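Local coordinates for protein salmonella plasmid virulence: SpvB (Salmonella typhimurium, PDB 6P0X) that probably transfers ADP-ribose from NAD(+) to an arginine of host actin as a secreted virulence toxin, and is represented by its N-terminal domain, at residues A14-P19 with L34-G39; F45-S50 with L319-A324. All blocks are in the same frame, centred on the assembly; numbering follows the deposited sequence.

Contact 1 and contact 2 lie side by side, their centres about 10 Å apart and each about 19 Å from the centre of the chain. A small three-stranded antiparallel sheet joins them: strand 33-36, the partner of 16-19 in contact 1, also pairs with strand 49-50 of contact 2, with Ser37 N 2.9 Å from Gly48 O and His35 N 2.9 Å from Ser50 O. Trp49 is shared, for Tyr36 CD1 comes within 3.5 Å of Trp49 NE1. Contact 2 then ties this N-terminal sheet to strand 321-328. The side chain of Phe45 is about 7 Å from a bound acrylic acid; Cys51, next after 45-50, lines one such pocket with Ala52 and Thr53.

Contact 1 (A14-P19 with L34-G39); sequences ASITLP and LHYSSG
With CG anti to the backbone N (chi1 176°), Tyr36 lays its ring alongside Ile16, whose CG1 stands anti to its own carbonyl carbon (chi1 -43°) and carries CD1 to 3.6 Å from Tyr36 CD2. The two side chains point the same way, as suits directly paired residues of adjacent strands, and Ser15 OG approaches the edge of the tyrosine ring near its plane. Leu18 and Leu34 continue this face of the sheet side by side, Leu18 CD2 lying 3.7 Å from Leu34 CD1. The branched and aromatic residues here are turned to Trp49 of strand 49-50, which Ile16, Leu18, Leu34 and Tyr36 all touch.

The opposite face carries Thr17 and His35. They form a non-hydrogen-bonded antiparallel pair, and their side chains supply a bond of their own: Thr17 OG1 sits at the edge of the imidazole, in its plane, 3.3 Å from His35 ND1, while the threonine methyl CG2 packs near His35 CE1. Ala14 CB, just before the strand, rests 3.9 Å from His35 CB.

Backbone bonds set the register. Leu18 and Leu34 bond to each other in both directions, while Tyr36 N donates to Ile16 O at 2.9 Å. Beyond the regular pairing, Ser15 N donates to Tyr36 O at 2.8 Å.

Strand 16-19 is an outermost strand of this antiparallel sheet, near the surface. Its pairing with 34-36 therefore joins hydrocarbon and ring contacts on the side of Trp49 to a threonine-histidine bond on the other, which would probably favour one rotation of the imidazole.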
# COMPACT_ATOMS: atom_id res chain seq x y z
N ALA A 14 -3.69 17.07 10.05
CA ALA A 14 -2.54 17.47 9.24
C ALA A 14 -2.50 18.98 9.11
O ALA A 14 -3.51 19.62 8.80
CB ALA A 14 -2.61 16.81 7.86
N SER A 15 -1.32 19.56 9.33
CA SER A 15 -1.14 21.00 9.25
C SER A 15 -0.27 21.44 8.08
O SER A 15 -0.20 22.64 7.79
CB SER A 15 -0.55 21.55 10.55
OG SER A 15 0.77 21.07 10.75
N ILE A 16 0.41 20.50 7.42
CA ILE A 16 1.16 20.79 6.20
C ILE A 16 0.85 19.69 5.20
O ILE A 16 0.79 18.51 5.56
CB ILE A 16 2.68 20.86 6.43
CG1 ILE A 16 3.02 21.63 7.70
CG2 ILE A 16 3.36 21.52 5.23
CD1 ILE A 16 4.49 21.56 8.04
N THR A 17 0.67 20.08 3.94
CA THR A 17 0.54 19.15 2.83
C THR A 17 1.64 19.44 1.82
O THR A 17 1.80 20.58 1.38
CB THR A 17 -0.84 19.26 2.16
OG1 THR A 17 -1.85 18.91 3.11
CG2 THR A 17 -0.93 18.31 0.98
N LEU A 18 2.40 18.40 1.48
CA LEU A 18 3.41 18.46 0.43
C LEU A 18 2.93 17.61 -0.73
O LEU A 18 2.83 16.38 -0.59
CB LEU A 18 4.75 17.96 0.95
CG LEU A 18 5.86 17.66 -0.06
CD1 LEU A 18 6.17 18.88 -0.92
CD2 LEU A 18 7.12 17.21 0.68
N PRO A 19 2.59 18.21 -1.87
CA PRO A 19 2.02 17.43 -2.96
C PRO A 19 3.08 16.57 -3.64
O PRO A 19 4.26 16.92 -3.69
CB PRO A 19 1.47 18.49 -3.93
CG PRO A 19 1.60 19.81 -3.21
CD PRO A 19 2.67 19.64 -2.19
N LEU A 34 2.06 13.97 0.86
CA LEU A 34 2.73 13.90 2.15
C LEU A 34 2.02 14.83 3.12
O LEU A 34 1.73 15.98 2.79
CB LEU A 34 4.20 14.28 2.00
CG LEU A 34 5.09 13.09 1.63
CD1 LEU A 34 6.45 13.55 1.12
CD2 LEU A 34 5.25 12.19 2.84
N HIS A 35 1.71 14.32 4.31
CA HIS A 35 1.01 15.10 5.32
C HIS A 35 1.86 15.17 6.58
O HIS A 35 2.49 14.18 6.97
CB HIS A 35 -0.35 14.48 5.65
CG HIS A 35 -1.32 14.55 4.51
ND1 HIS A 35 -1.68 15.73 3.91
CD2 HIS A 35 -2.00 13.57 3.87
CE1 HIS A 35 -2.55 15.49 2.94
NE2 HIS A 35 -2.76 14.18 2.90
N TYR A 36 1.90 16.34 7.20
CA TYR A 36 2.61 16.53 8.46
C TYR A 36 1.62 16.74 9.59
O TYR A 36 0.70 17.56 9.48
CB TYR A 36 3.57 17.72 8.38
CG TYR A 36 4.26 18.01 9.69
CD1 TYR A 36 5.36 17.27 10.09
CD2 TYR A 36 3.80 19.01 10.55
CE1 TYR A 36 6.00 17.51 11.29
CE2 TYR A 36 4.44 19.27 11.75
CZ TYR A 36 5.54 18.51 12.12
OH TYR A 36 6.18 18.75 13.31
N SER A 37 1.83 16.02 10.69
CA SER A 37 1.07 16.20 11.92
C SER A 37 2.05 16.30 13.07
O SER A 37 2.92 15.43 13.22
CB SER A 37 0.08 15.05 12.14
OG SER A 37 -0.66 15.25 13.33
N SER A 38 1.92 17.35 13.88
CA SER A 38 2.86 17.55 14.99
C SER A 38 2.84 16.41 15.99
O SER A 38 3.83 16.20 16.69
CB SER A 38 2.56 18.87 15.70
OG SER A 38 1.29 18.83 16.32
N GLY A 39 1.74 15.67 16.07
CA GLY A 39 1.66 14.52 16.95
C GLY A 39 2.04 13.20 16.33
O GLY A 39 1.99 12.17 17.01

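Contact 2 (F45-S50 with L319-A324); sequences FGVGWS and LTQLCA
The Trp49 indole receives Leu322 over one face: CD2 of the leucine stands 3.7 Å from the centroid of the five-membered ring, 21° off its normal, in a CH-pi contact. Leu322 CG, anti to the backbone N (chi1 176°), directs this branch to the ring, and the two side chains cross at about a right angle. Gln321 NE2 lies at the indole edge, where a water also accepts the N-H in plane, 3.1 Å from Trp49 NE1. That same water accepts from Gln321 NE2 and donates to Leu322 O, linking the tryptophan to strand 321-328. Tyr36 meets the indole with planes at about 50°, and Ile16, Leu18 and Leu34 touch it too.

Gln321 starts away from the 45-50 segment, but its chain bends at chi2 (72°) and brings the amide back. Its NE2 makes a weak bond, 3.1 Å long, to Val47 O, while OE1 lies near Val47 CB. Val47 in turn packs CG2 against Leu319 CD1 at 3.6 Å.

The one direct backbone-to-backbone bond runs from Val47 N to Thr320 O, 3.0 Å. Gly46 comes just before it; glycine suits the positive phi and lets its CA come to 3.3 Å from Thr320 O. A second water donates to Phe45 O and Val47 O and accepts from Leu322 N.

Segments far apart in sequence thus meet through few direct bonds, and water does much of the polar work: one molecule joins three main-chain groups, the other joins Trp49 NE1, Gln321 NE2 and Leu322 O, with hydrophobic contacts beside them.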
# COMPACT_ATOMS: atom_id res chain seq x y z
N PHE A 45 8.83 8.20 6.46
CA PHE A 45 9.18 9.58 6.15
C PHE A 45 9.69 10.32 7.38
O PHE A 45 9.66 11.56 7.41
CB PHE A 45 7.99 10.31 5.53
CG PHE A 45 7.56 9.76 4.21
CD1 PHE A 45 8.15 10.20 3.03
CD2 PHE A 45 6.57 8.79 4.14
CE1 PHE A 45 7.75 9.68 1.81
CE2 PHE A 45 6.17 8.27 2.92
CZ PHE A 45 6.77 8.72 1.75
N GLY A 46 10.16 9.59 8.39
CA GLY A 46 10.62 10.22 9.61
C GLY A 46 9.46 10.62 10.51
O GLY A 46 8.30 10.27 10.28
N VAL A 47 9.81 11.37 11.55
CA VAL A 47 8.83 11.77 12.55
C VAL A 47 7.89 12.81 11.97
O VAL A 47 8.33 13.77 11.32
CB VAL A 47 9.54 12.29 13.81
CG1 VAL A 47 8.55 12.89 14.79
CG2 VAL A 47 10.32 11.16 14.47
N GLY A 48 6.59 12.63 12.19
CA GLY A 48 5.59 13.63 11.88
C GLY A 48 5.01 13.57 10.48
O GLY A 48 3.88 14.01 10.27
N TRP A 49 5.76 13.06 9.51
CA TRP A 49 5.29 12.99 8.13
C TRP A 49 4.78 11.59 7.80
O TRP A 49 5.30 10.59 8.31
CB TRP A 49 6.40 13.37 7.15
CG TRP A 49 6.72 14.83 7.13
CD1 TRP A 49 7.68 15.47 7.86
CD2 TRP A 49 6.09 15.83 6.32
NE1 TRP A 49 7.69 16.81 7.56
CE2 TRP A 49 6.72 17.06 6.62
CE3 TRP A 49 5.06 15.81 5.38
CZ2 TRP A 49 6.35 18.26 6.01
CZ3 TRP A 49 4.69 17.00 4.78
CH2 TRP A 49 5.33 18.21 5.09
N SER A 50 3.78 11.54 6.93
CA SER A 50 3.21 10.26 6.53
C SER A 50 2.61 10.38 5.14
O SER A 50 2.12 11.44 4.74
CB SER A 50 2.13 9.79 7.51
OG SER A 50 1.10 10.75 7.61
N LEU A 319 16.38 10.37 16.03
CA LEU A 319 15.20 10.59 15.20
C LEU A 319 15.64 11.13 13.86
O LEU A 319 16.65 11.85 13.75
CB LEU A 319 14.21 11.57 15.84
CG LEU A 319 14.31 13.01 15.31
CD1 LEU A 319 12.96 13.53 14.84
CD2 LEU A 319 14.92 13.96 16.32
N THR A 320 14.91 10.76 12.82
CA THR A 320 15.07 11.35 11.50
C THR A 320 13.92 12.32 11.25
O THR A 320 12.75 11.95 11.43
CB THR A 320 15.12 10.28 10.42
OG1 THR A 320 16.31 9.50 10.58
CG2 THR A 320 15.13 10.92 9.05
N GLN A 321 14.24 13.54 10.85
CA GLN A 321 13.25 14.57 10.60
C GLN A 321 13.44 15.13 9.20
O GLN A 321 14.56 15.49 8.82
CB GLN A 321 13.35 15.70 11.63
CG GLN A 321 12.25 16.74 11.53
CD GLN A 321 10.91 16.21 12.01
OE1 GLN A 321 10.83 15.54 13.03
NE2 GLN A 321 9.85 16.50 11.26
N LEU A 322 12.35 15.23 8.44
CA LEU A 322 12.42 15.84 7.12
C LEU A 322 12.71 17.32 7.27
O LEU A 322 12.05 18.03 8.04
CB LEU A 322 11.11 15.63 6.37
CG LEU A 322 11.05 16.32 5.00
CD1 LEU A 322 11.70 15.44 3.94
CD2 LEU A 322 9.63 16.69 4.61
N CYS A 323 13.70 17.81 6.53
CA CYS A 323 14.07 19.21 6.62
C CYS A 323 13.85 19.98 5.33
O CYS A 323 13.68 21.20 5.39
CB CYS A 323 15.53 19.35 7.07
SG CYS A 323 16.75 18.65 5.94
N ALA A 324 13.86 19.33 4.17
CA ALA A 324 13.66 20.09 2.93
C ALA A 324 13.06 19.20 1.86
O ALA A 324 13.12 17.97 1.94
CB ALA A 324 14.98 20.71 2.44
O HOH W 1 10.36 13.58 9.25
O HOH W 2 9.75 18.34 9.38